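Local coordinates for geranyltranstransferase (Enterococcus faecalis, PDB 3P8L), which probably condenses isopentenyl diphosphate with geranyl diphosphate to make (2E,6E)-farnesyl diphosphate, releasing diphosphate, at residues 42-47 with 110-115; 71-76 with 198-203. One frame throughout, in Å; residues are numbered along the deposited sequence.

Contact 1 of 2, residues 42-47 with 110-115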
loop_
_atom_site.group_PDB
_atom_site.type_symbol
_atom_site.label_atom_id
_atom_site.label_comp_id
_atom_site.label_asym_id
_atom_site.label_seq_id
_atom_site.Cartn_x
_atom_site.Cartn_y
_atom_site.Cartn_z
ATOM N N MET A 42 12.180 3.811 -8.634
ATOM C CA MET A 42 12.088 2.898 -7.487
ATOM C C MET A 42 13.430 2.208 -7.248
ATOM O O MET A 42 13.899 2.144 -6.114
ATOM C CB MET A 42 10.932 1.886 -7.674
ATOM C CG MET A 42 9.541 2.539 -7.614
ATOM S SD MET A 42 8.018 1.547 -7.776
ATOM C CE MET A 42 8.347 0.838 -9.368
ATOM N N LEU A 43 14.049 1.696 -8.314
ATOM C CA LEU A 43 15.359 1.045 -8.195
ATOM C C LEU A 43 16.422 2.027 -7.708
ATOM O O LEU A 43 17.324 1.650 -6.977
ATOM C CB LEU A 43 15.805 0.421 -9.522
ATOM C CG LEU A 43 15.132 -0.840 -10.074
ATOM C CD1 LEU A 43 15.666 -1.187 -11.479
ATOM C CD2 LEU A 43 15.329 -2.036 -9.138
ATOM N N TYR A 44 16.323 3.296 -8.107
ATOM C CA TYR A 44 17.279 4.279 -7.612
ATOM C C TYR A 44 17.302 4.303 -6.079
ATOM O O TYR A 44 18.374 4.193 -5.464
ATOM C CB TYR A 44 16.984 5.684 -8.151
ATOM C CG TYR A 44 17.864 6.739 -7.511
ATOM C CD1 TYR A 44 19.186 6.904 -7.926
ATOM C CD2 TYR A 44 17.369 7.585 -6.527
ATOM C CE1 TYR A 44 20.011 7.877 -7.354
ATOM C CE2 TYR A 44 18.188 8.552 -5.921
ATOM C CZ TYR A 44 19.519 8.683 -6.351
ATOM O OH TYR A 44 20.351 9.629 -5.799
ATOM N N SER A 45 16.123 4.408 -5.477
ATOM C CA SER A 45 16.018 4.555 -4.034
ATOM C C SER A 45 16.367 3.274 -3.278
ATOM O O SER A 45 16.847 3.344 -2.154
ATOM C CB SER A 45 14.625 5.022 -3.645
ATOM O OG SER A 45 14.412 6.366 -4.037
ATOM N N ILE A 46 16.120 2.123 -3.897
ATOM C CA ILE A 46 16.593 0.838 -3.362
ATOM C C ILE A 46 18.133 0.749 -3.398
ATOM O O ILE A 46 18.773 0.466 -2.366
ATOM C CB ILE A 46 15.941 -0.362 -4.112
ATOM C CG1 ILE A 46 14.458 -0.452 -3.785
ATOM C CG2 ILE A 46 16.614 -1.694 -3.753
ATOM C CD1 ILE A 46 13.697 -1.209 -4.826
ATOM N N HIS A 47 18.728 1.038 -4.541
ATOM C CA HIS A 47 20.168 0.931 -4.753
ATOM C C HIS A 47 21.013 1.969 -4.039
ATOM O O HIS A 47 22.204 1.840 -3.952
ATOM C CB HIS A 47 20.498 1.027 -6.220
ATOM C CG HIS A 47 20.183 -0.200 -6.999
ATOM N ND1 HIS A 47 20.447 -1.466 -6.539
ATOM C CD2 HIS A 47 19.646 -0.350 -8.226
ATOM C CE1 HIS A 47 20.071 -2.342 -7.444
ATOM N NE2 HIS A 47 19.585 -1.690 -8.479
ATOM N N LYS A 110 14.832 14.954 -6.133
ATOM C CA LYS A 110 15.931 15.748 -6.709
ATOM C C LYS A 110 16.432 15.120 -7.982
ATOM O O LYS A 110 16.884 15.815 -8.898
ATOM C CB LYS A 110 17.096 15.901 -5.720
ATOM C CG LYS A 110 16.769 16.781 -4.516
ATOM C CD LYS A 110 16.071 18.070 -4.916
ATOM C CE LYS A 110 17.071 19.152 -5.300
ATOM N NZ LYS A 110 16.358 20.438 -5.486
ATOM N N VAL A 111 16.338 13.796 -8.063
ATOM C CA VAL A 111 16.721 13.156 -9.300
ATOM C C VAL A 111 15.618 13.217 -10.362
ATOM O O VAL A 111 15.886 13.641 -11.495
ATOM C CB VAL A 111 17.270 11.727 -9.074
ATOM C CG1 VAL A 111 17.725 11.105 -10.359
ATOM C CG2 VAL A 111 18.414 11.762 -8.100
ATOM N N PHE A 112 14.389 12.833 -9.994
ATOM C CA PHE A 112 13.359 12.503 -10.980
ATOM C C PHE A 112 12.191 13.478 -11.031
ATOM O O PHE A 112 11.296 13.336 -11.870
ATOM C CB PHE A 112 12.825 11.081 -10.733
ATOM C CG PHE A 112 13.854 9.998 -10.923
ATOM C CD1 PHE A 112 14.200 9.559 -12.198
ATOM C CD2 PHE A 112 14.479 9.423 -9.820
ATOM C CE1 PHE A 112 15.167 8.548 -12.388
ATOM C CE2 PHE A 112 15.447 8.430 -9.979
ATOM C CZ PHE A 112 15.789 7.975 -11.279
ATOM N N GLY A 113 12.208 14.462 -10.134
ATOM C CA GLY A 113 11.113 15.385 -9.953
ATOM C C GLY A 113 10.135 14.821 -8.931
ATOM O O GLY A 113 10.130 13.606 -8.650
ATOM N N GLU A 114 9.291 15.699 -8.398
ATOM C CA GLU A 114 8.373 15.349 -7.314
ATOM C C GLU A 114 7.258 14.385 -7.703
ATOM O O GLU A 114 6.936 13.484 -6.923
ATOM C CB GLU A 114 7.790 16.593 -6.649
ATOM C CG GLU A 114 8.759 17.286 -5.733
ATOM C CD GLU A 114 8.243 18.640 -5.270
ATOM O OE1 GLU A 114 7.124 18.713 -4.723
ATOM O OE2 GLU A 114 8.969 19.628 -5.445
ATOM N N ALA A 115 6.707 14.547 -8.901
ATOM C CA ALA A 115 5.635 13.654 -9.366
ATOM C C ALA A 115 6.101 12.201 -9.452
ATOM O O ALA A 115 5.396 11.305 -8.987
ATOM C CB ALA A 115 5.076 14.106 -10.700
#
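A small aromatic cluster at the surface of the helical bundle joins Y44, near the end of helix 36-47, to V111 and F112 on the short helix 108-112. Y44 and F112 form an offset edge-to-face pair: the ring centroids are 5.8 Å apart, the planes meet at 73°, and F112 presents its edge. The tightest touch falls at the root of the tyrosine, where F112 CE2 lies 3.6 Å from Y44 CB, with Y44 CG close to the plane of the phenylalanine ring. With CG anti to the backbone N (chi1 173°), the Y44 ring is carried out past F112, and its hydroxyl end reaches V111, whose CG2 is 3.7 Å from Y44 CZ. The other methyl of V111, CG1, sits 3.5 Å above the F112 ring plane, displaced toward the rim, so the valine touches both aromatics. The Y44 hydroxyl is hydrogen-bonded to P106 O, which ties the ring to the hairpin strand 105-106. Next door, S45 OG pairs with N108 ND2, and R37 NH2 bonds F112 O where helix 108-112 ends. G113, at positive phi, then makes the break and takes the N-cap position of helix 114-133. A short helix packed on the outside of the bundle, just after the hairpin that follows the first aspartate-rich region, belongs to the all-helical isoprenoid synthase fold.

Contact 2 of 2, residues 71-76 with 198-203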
loop_
_atom_site.group_PDB
_atom_site.type_symbol
_atom_site.label_atom_id
_atom_site.label_comp_id
_atom_site.label_asym_id
_atom_site.label_seq_id
_atom_site.Cartn_x
_atom_site.Cartn_y
_atom_site.Cartn_z
ATOM N N THR A 71 13.033 -19.046 0.831
ATOM C CA THR A 71 12.481 -18.014 -0.053
ATOM C C THR A 71 11.506 -17.026 0.616
ATOM O O THR A 71 11.707 -15.800 0.537
ATOM C CB THR A 71 11.820 -18.681 -1.292
ATOM O OG1 THR A 71 12.762 -19.580 -1.884
ATOM C CG2 THR A 71 11.406 -17.653 -2.334
ATOM N N GLN A 72 10.484 -17.551 1.288
ATOM C CA GLN A 72 9.448 -16.719 1.924
ATOM C C GLN A 72 9.948 -15.801 3.027
ATOM O O GLN A 72 9.342 -14.747 3.270
ATOM C CB GLN A 72 8.277 -17.552 2.459
ATOM C CG GLN A 72 8.644 -18.566 3.540
ATOM C CD GLN A 72 8.873 -19.955 2.974
ATOM O OE1 GLN A 72 9.549 -20.133 1.953
ATOM N NE2 GLN A 72 8.297 -20.953 3.633
ATOM N N ASP A 73 11.035 -16.192 3.693
ATOM C CA ASP A 73 11.675 -15.340 4.698
ATOM C C ASP A 73 12.274 -14.110 4.024
ATOM O O ASP A 73 12.084 -12.999 4.509
ATOM C CB ASP A 73 12.757 -16.073 5.496
ATOM C CG ASP A 73 12.251 -17.387 6.110
ATOM O OD1 ASP A 73 13.040 -18.345 6.202
ATOM O OD2 ASP A 73 11.070 -17.458 6.487
ATOM N N TYR A 74 12.968 -14.325 2.909
ATOM C CA TYR A 74 13.535 -13.237 2.120
ATOM C C TYR A 74 12.462 -12.370 1.488
ATOM O O TYR A 74 12.643 -11.159 1.396
ATOM C CB TYR A 74 14.494 -13.745 1.041
ATOM C CG TYR A 74 15.689 -14.495 1.602
ATOM C CD1 TYR A 74 16.678 -13.829 2.318
ATOM C CD2 TYR A 74 15.822 -15.880 1.415
ATOM C CE1 TYR A 74 17.778 -14.515 2.847
ATOM C CE2 TYR A 74 16.913 -16.582 1.944
ATOM C CZ TYR A 74 17.878 -15.888 2.658
ATOM O OH TYR A 74 18.957 -16.548 3.160
ATOM N N GLN A 75 11.362 -12.995 1.062
ATOM C CA GLN A 75 10.215 -12.294 0.511
ATOM C C GLN A 75 9.556 -11.368 1.525
ATOM O O GLN A 75 9.273 -10.209 1.192
ATOM C CB GLN A 75 9.209 -13.270 -0.115
ATOM C CG GLN A 75 9.752 -13.873 -1.411
ATOM C CD GLN A 75 8.875 -14.959 -1.987
ATOM O OE1 GLN A 75 8.275 -15.738 -1.254
ATOM N NE2 GLN A 75 8.796 -15.012 -3.309
ATOM N N VAL A 76 9.327 -11.867 2.747
ATOM C CA VAL A 76 8.793 -11.052 3.841
ATOM C C VAL A 76 9.740 -9.899 4.195
ATOM O O VAL A 76 9.287 -8.772 4.410
ATOM C CB VAL A 76 8.449 -11.899 5.107
ATOM C CG1 VAL A 76 8.040 -11.021 6.309
ATOM C CG2 VAL A 76 7.294 -12.866 4.809
ATOM N N GLY A 198 8.871 -14.335 14.260
ATOM C CA GLY A 198 8.133 -15.358 15.026
ATOM C C GLY A 198 7.175 -16.238 14.238
ATOM O O GLY A 198 7.116 -17.449 14.456
ATOM N N VAL A 199 6.432 -15.626 13.318
ATOM C CA VAL A 199 5.447 -16.321 12.503
ATOM C C VAL A 199 6.144 -17.227 11.491
ATOM O O VAL A 199 5.738 -18.381 11.274
ATOM C CB VAL A 199 4.510 -15.298 11.806
ATOM C CG1 VAL A 199 3.659 -15.936 10.730
ATOM C CG2 VAL A 199 3.640 -14.606 12.834
ATOM N N LEU A 200 7.211 -16.702 10.890
ATOM C CA LEU A 200 8.029 -17.465 9.960
ATOM C C LEU A 200 8.668 -18.682 10.626
ATOM O O LEU A 200 8.879 -19.699 9.970
ATOM C CB LEU A 200 9.106 -16.574 9.306
ATOM C CG LEU A 200 8.579 -15.460 8.378
ATOM C CD1 LEU A 200 9.686 -14.462 8.011
ATOM C CD2 LEU A 200 7.947 -16.029 7.138
ATOM N N ALA A 201 8.964 -18.566 11.923
ATOM C CA ALA A 201 9.610 -19.640 12.667
ATOM C C ALA A 201 8.614 -20.533 13.428
ATOM O O ALA A 201 9.027 -21.362 14.251
ATOM C CB ALA A 201 10.645 -19.061 13.617
ATOM N N ASN A 202 7.320 -20.342 13.155
ATOM C CA ASN A 202 6.229 -21.106 13.779
ATOM C C ASN A 202 6.152 -21.071 15.302
ATOM O O ASN A 202 5.817 -22.072 15.934
ATOM C CB ASN A 202 6.211 -22.560 13.284
ATOM C CG ASN A 202 4.949 -22.891 12.522
ATOM O OD1 ASN A 202 4.988 -23.125 11.315
ATOM N ND2 ASN A 202 3.814 -22.901 13.221
ATOM N N GLN A 203 6.453 -19.914 15.880
ATOM C CA GLN A 203 6.406 -19.729 17.321
ATOM C C GLN A 203 4.991 -19.504 17.829
ATOM O O GLN A 203 4.087 -19.169 17.050
ATOM C CB GLN A 203 7.306 -18.572 17.728
ATOM C CG GLN A 203 8.769 -18.826 17.409
ATOM C CD GLN A 203 9.300 -20.073 18.101
ATOM O OE1 GLN A 203 9.364 -20.138 19.325
ATOM N NE2 GLN A 203 9.702 -21.050 17.319
#
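L200, the last residue of helix 175-200, plugs into the first turns of helix 71-92 and buries far more surface here than D73 or V76, the two side chains that receive it. Its CG stands beside its own backbone N (chi1 -66°), which sends both methyls across the gap. The D73 and L200 side chains run alongside each other but point opposite ways, which lays OD2 against every carbon of the leucine side chain: D73 OD2 is 3.5 Å from L200 CD2, 3.5 Å from L200 CB and 3.6 Å from L200 CD1. V76, one turn further along, meets the leucine tip to tip, its CG2 4.0 Å from L200 CD2. V58 and V62 of helix 53-64 also touch L200, while L145 of helix 139-153 packs on V76, making the surroundings largely aliphatic. Behind L200 the helix stops in a Schellman motif: Q203 N bonds G198 O, N202 N bonds V199 O, and N202 takes positive phi. The Q203 side chain adds a bond of its own, NE2 to A201 O at 3.2 Å, reaching that carbonyl from above its plane.

The two carboxylate oxygens of D73 fare very differently. OD1 is hydrogen-bonded to E70 N, with a long, weak ion pair to K67 NZ, whereas OD2 is buried among the leucine carbons with no polar partner in the model. That would tend to raise the acid's pKa, although the nearby helix start probably offsets this by favouring the charged form.

How the contacts relate
The segments alternate along the chain, in the order 42-47, 71-76, 110-115, 198-203, so the two contacts cross in sequence, each having one segment between the two of the other. Their centres lie 29 Å apart and their nearest atoms about 11 Å, without touching. Two long helices span the distance: helix 71-92 begins at contact 2 and meets S45 of contact 1 through T85 and I89, and helix 13-31 packs on residues of both. Contact 1 lies at the surface, with N155 and A95 of the second subunit against its segments; contact 2 is buried within one chain. They are separate places in a single helical bundle, linked by helix 71-92, which leads toward the aspartate-rich region that in this family probably binds magnesium.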